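Local coordinates for protein enoyl-CoA hydratase, EchA12_1 (Mycobacterium marinum M, PDB 3QRE) that probably acts on acyl-CoA thioesters as an enoyl-CoA hydratase of the crotonase-like family, adding water to enoyl-CoA double bonds in fatty acid metabolism, at residues A[131-141]-A[152-163]. Residues are numbered along the deposited sequence; the frame is centred on the assembly and turned at random.
Sequences KPVIAAINGPC and CDVRFAAAGAKF
I137 lies where the larger and the smaller sheet meet: its CD1 reaches the edge of the F163 ring, 3.9 Å from CE1, and also rests on the aliphatic CG of R155. F163 crosses I137 at about a right angle, and its CD1 lies 3.8 Å from C141 CB. With SG anti to the backbone N (chi1 -177°), C141 sets its sulfur obliquely beside the same ring, 4.8 Å from the centroid. A135 CB and C152 SG extend this buried face, which helix 144-151 covers. On the other face I134 CG2 meets the F156 ring edge-on, in its plane, 3.7 Å from CD2; Y228 packs edge-to-face with F156. Strands 133-137 and 154-158 run parallel, 13° apart. F156 N donates to A135 O, and I137 N to F156 O at 2.7 Å in a nearly straight N-H...O bond (175°). At the start of the ladder D153 OD2 accepts V133 N on its anti side at 2.6 Å; a salt bridge to K245 should help balance the charge. R155 bends at chi3, bringing NH1 to C152 O from above the carbonyl plane; NH1 also bonds A149 O and NE bonds L211 O, which hold the group in place. Beyond I137, A161 CB packs on G139 CA at 3.8 Å, but the type II turn A158-A161 swings outward through exposed G160, and K162 leads its amine away into solvent. A second short ladder then closes with C141 N bonded to K162 O. Two parallel strands joined through helix 144-151, each passing from the larger sheet into a smaller one, form a beta-alpha-beta crossover in the spiral core of the crotonase fold.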
loop_
_atom_site.group_PDB
_atom_site.type_symbol
_atom_site.label_atom_id
_atom_site.label_comp_id
_atom_site.label_asym_id
_atom_site.label_seq_id
_atom_site.Cartn_x
_atom_site.Cartn_y
_atom_site.Cartn_z
ATOM N N LYS A 131 -0.919 -10.025 -22.353
ATOM C CA LYS A 131 -0.870 -11.290 -21.595
ATOM C C LYS A 131 -0.110 -11.147 -20.280
ATOM O O LYS A 131 0.862 -10.418 -20.218
ATOM C CB LYS A 131 -0.215 -12.406 -22.453
ATOM C CG LYS A 131 -0.947 -12.631 -23.763
ATOM C CD LYS A 131 -0.281 -13.630 -24.709
ATOM C CE LYS A 131 -1.214 -13.761 -25.942
ATOM N NZ LYS A 131 -0.833 -14.837 -26.928
ATOM N N PRO A 132 -0.529 -11.875 -19.238
ATOM C CA PRO A 132 0.125 -11.801 -17.938
ATOM C C PRO A 132 1.513 -12.439 -17.958
ATOM O O PRO A 132 1.749 -13.400 -18.712
ATOM C CB PRO A 132 -0.801 -12.624 -17.019
ATOM C CG PRO A 132 -2.023 -12.969 -17.865
ATOM C CD PRO A 132 -1.563 -12.929 -19.270
ATOM N N VAL A 133 2.420 -11.913 -17.120
ATOM C CA VAL A 133 3.725 -12.518 -16.924
ATOM C C VAL A 133 3.845 -12.857 -15.448
ATOM O O VAL A 133 3.626 -11.991 -14.572
ATOM C CB VAL A 133 4.884 -11.584 -17.410
ATOM C CG1 VAL A 133 6.244 -12.277 -17.322
ATOM C CG2 VAL A 133 4.646 -11.118 -18.847
ATOM N N ILE A 134 4.155 -14.119 -15.172
ATOM C CA ILE A 134 4.390 -14.592 -13.826
ATOM C C ILE A 134 5.898 -14.799 -13.664
ATOM O O ILE A 134 6.495 -15.641 -14.356
ATOM C CB ILE A 134 3.656 -15.936 -13.545
ATOM C CG1 ILE A 134 2.211 -15.964 -14.092
ATOM C CG2 ILE A 134 3.694 -16.297 -12.063
ATOM C CD1 ILE A 134 1.346 -14.717 -13.764
ATOM N N ALA A 135 6.515 -14.039 -12.758
ATOM C CA ALA A 135 7.904 -14.256 -12.403
ATOM C C ALA A 135 8.043 -15.329 -11.336
ATOM O O ALA A 135 7.351 -15.303 -10.297
ATOM C CB ALA A 135 8.576 -12.944 -11.944
ATOM N N ALA A 136 8.940 -16.279 -11.599
ATOM C CA ALA A 136 9.304 -17.282 -10.628
ATOM C C ALA A 136 10.738 -17.021 -10.226
ATOM O O ALA A 136 11.658 -17.394 -10.934
ATOM C CB ALA A 136 9.163 -18.650 -11.225
ATOM N N ILE A 137 10.918 -16.380 -9.076
ATOM C CA ILE A 137 12.207 -15.847 -8.643
ATOM C C ILE A 137 12.968 -16.908 -7.864
ATOM O O ILE A 137 12.777 -17.075 -6.660
ATOM C CB ILE A 137 12.021 -14.540 -7.834
ATOM C CG1 ILE A 137 11.129 -13.559 -8.641
ATOM C CG2 ILE A 137 13.368 -13.899 -7.520
ATOM C CD1 ILE A 137 10.671 -12.291 -7.902
ATOM N N ASN A 138 13.840 -17.613 -8.581
ATOM C CA ASN A 138 14.596 -18.791 -8.080
ATOM C C ASN A 138 15.796 -18.492 -7.192
ATOM O O ASN A 138 16.327 -19.404 -6.559
ATOM C CB ASN A 138 15.084 -19.646 -9.268
ATOM C CG ASN A 138 15.796 -18.806 -10.328
ATOM O OD1 ASN A 138 15.165 -17.991 -11.015
ATOM N ND2 ASN A 138 17.114 -18.986 -10.455
ATOM N N GLY A 139 16.233 -17.234 -7.162
ATOM C CA GLY A 139 17.493 -16.850 -6.502
ATOM C C GLY A 139 17.753 -15.364 -6.720
ATOM O O GLY A 139 16.823 -14.642 -7.144
ATOM N N PRO A 140 19.009 -14.899 -6.451
ATOM C CA PRO A 140 19.365 -13.470 -6.508
ATOM C C PRO A 140 18.602 -12.591 -7.527
ATOM O O PRO A 140 18.644 -12.820 -8.735
ATOM C CB PRO A 140 20.890 -13.496 -6.741
ATOM C CG PRO A 140 21.351 -14.819 -6.031
ATOM C CD PRO A 140 20.111 -15.689 -5.846
ATOM N N CYS A 141 17.912 -11.584 -6.999
ATOM C CA CYS A 141 17.101 -10.650 -7.792
ATOM C C CYS A 141 17.550 -9.201 -7.465
ATOM O O CYS A 141 17.168 -8.617 -6.445
ATOM C CB CYS A 141 15.627 -10.886 -7.458
ATOM S SG CYS A 141 14.404 -9.908 -8.360
ATOM N N CYS A 152 6.544 -7.497 -13.814
ATOM C CA CYS A 152 5.687 -8.639 -14.050
ATOM C C CYS A 152 4.361 -8.516 -13.292
ATOM O O CYS A 152 4.246 -7.773 -12.327
ATOM C CB CYS A 152 6.422 -9.951 -13.705
ATOM S SG CYS A 152 7.868 -10.226 -14.758
ATOM N N ASP A 153 3.353 -9.244 -13.750
ATOM C CA ASP A 153 2.031 -9.185 -13.123
ATOM C C ASP A 153 2.050 -9.789 -11.727
ATOM O O ASP A 153 1.512 -9.208 -10.787
ATOM C CB ASP A 153 1.018 -9.900 -14.022
ATOM C CG ASP A 153 0.878 -9.212 -15.359
ATOM O OD1 ASP A 153 0.163 -8.222 -15.408
ATOM O OD2 ASP A 153 1.495 -9.601 -16.364
ATOM N N VAL A 154 2.667 -10.967 -11.608
ATOM C CA VAL A 154 2.652 -11.745 -10.362
ATOM C C VAL A 154 4.011 -12.374 -10.143
ATOM O O VAL A 154 4.653 -12.836 -11.107
ATOM C CB VAL A 154 1.543 -12.836 -10.374
ATOM C CG1 VAL A 154 1.492 -13.562 -9.056
ATOM C CG2 VAL A 154 0.167 -12.217 -10.670
ATOM N N ARG A 155 4.454 -12.368 -8.882
ATOM C CA ARG A 155 5.749 -12.922 -8.495
ATOM C C ARG A 155 5.655 -14.046 -7.440
ATOM O O ARG A 155 5.034 -13.883 -6.377
ATOM C CB ARG A 155 6.656 -11.809 -7.966
ATOM C CG ARG A 155 7.207 -10.841 -9.040
ATOM C CD ARG A 155 7.587 -9.474 -8.422
ATOM N NE ARG A 155 6.401 -8.749 -7.931
ATOM C CZ ARG A 155 5.487 -8.190 -8.719
ATOM N NH1 ARG A 155 5.618 -8.215 -10.044
ATOM N NH2 ARG A 155 4.446 -7.592 -8.190
ATOM N N PHE A 156 6.297 -15.177 -7.741
ATOM C CA PHE A 156 6.571 -16.216 -6.762
ATOM C C PHE A 156 8.061 -16.211 -6.502
ATOM O O PHE A 156 8.852 -15.923 -7.408
ATOM C CB PHE A 156 6.132 -17.583 -7.268
ATOM C CG PHE A 156 4.648 -17.739 -7.340
ATOM C CD1 PHE A 156 3.937 -18.172 -6.236
ATOM C CD2 PHE A 156 3.959 -17.415 -8.504
ATOM C CE1 PHE A 156 2.559 -18.308 -6.282
ATOM C CE2 PHE A 156 2.554 -17.539 -8.575
ATOM C CZ PHE A 156 1.851 -17.987 -7.455
ATOM N N ALA A 157 8.450 -16.504 -5.267
ATOM C CA ALA A 157 9.855 -16.526 -4.936
ATOM C C ALA A 157 10.207 -17.789 -4.168
ATOM O O ALA A 157 9.413 -18.269 -3.342
ATOM C CB ALA A 157 10.216 -15.309 -4.136
ATOM N N ALA A 158 11.400 -18.312 -4.445
ATOM C CA ALA A 158 11.958 -19.404 -3.673
ATOM C C ALA A 158 12.376 -18.889 -2.307
ATOM O O ALA A 158 12.930 -17.787 -2.203
ATOM C CB ALA A 158 13.152 -20.016 -4.407
ATOM N N ALA A 159 12.114 -19.692 -1.272
ATOM C CA ALA A 159 12.609 -19.459 0.078
ATOM C C ALA A 159 14.116 -19.190 0.097
ATOM O O ALA A 159 14.877 -19.874 -0.574
ATOM C CB ALA A 159 12.246 -20.668 1.008
ATOM N N GLY A 160 14.536 -18.176 0.844
ATOM C CA GLY A 160 15.940 -17.758 0.872
ATOM C C GLY A 160 16.450 -16.852 -0.261
ATOM O O GLY A 160 17.588 -16.365 -0.194
ATOM N N ALA A 161 15.654 -16.631 -1.310
ATOM C CA ALA A 161 16.141 -15.868 -2.471
ATOM C C ALA A 161 16.441 -14.420 -2.065
ATOM O O ALA A 161 15.650 -13.804 -1.358
ATOM C CB ALA A 161 15.157 -15.920 -3.597
ATOM N N LYS A 162 17.602 -13.908 -2.477
ATOM C CA LYS A 162 18.056 -12.556 -2.103
ATOM C C LYS A 162 17.599 -11.462 -3.070
ATOM O O LYS A 162 17.685 -11.621 -4.301
ATOM C CB LYS A 162 19.584 -12.482 -1.986
ATOM C CG LYS A 162 20.200 -13.436 -0.936
ATOM C CD LYS A 162 21.365 -12.760 -0.205
ATOM C CE LYS A 162 21.807 -13.572 1.002
ATOM N NZ LYS A 162 22.558 -14.796 0.581
ATOM N N PHE A 163 17.139 -10.348 -2.496
ATOM C CA PHE A 163 16.748 -9.179 -3.272
ATOM C C PHE A 163 17.557 -7.995 -2.813
ATOM O O PHE A 163 17.879 -7.886 -1.627
ATOM C CB PHE A 163 15.268 -8.847 -3.046
ATOM C CG PHE A 163 14.324 -9.953 -3.401
ATOM C CD1 PHE A 163 13.513 -9.846 -4.515
ATOM C CD2 PHE A 163 14.238 -11.104 -2.616
ATOM C CE1 PHE A 163 12.625 -10.875 -4.860
ATOM C CE2 PHE A 163 13.362 -12.122 -2.954
ATOM C CZ PHE A 163 12.547 -12.005 -4.078
#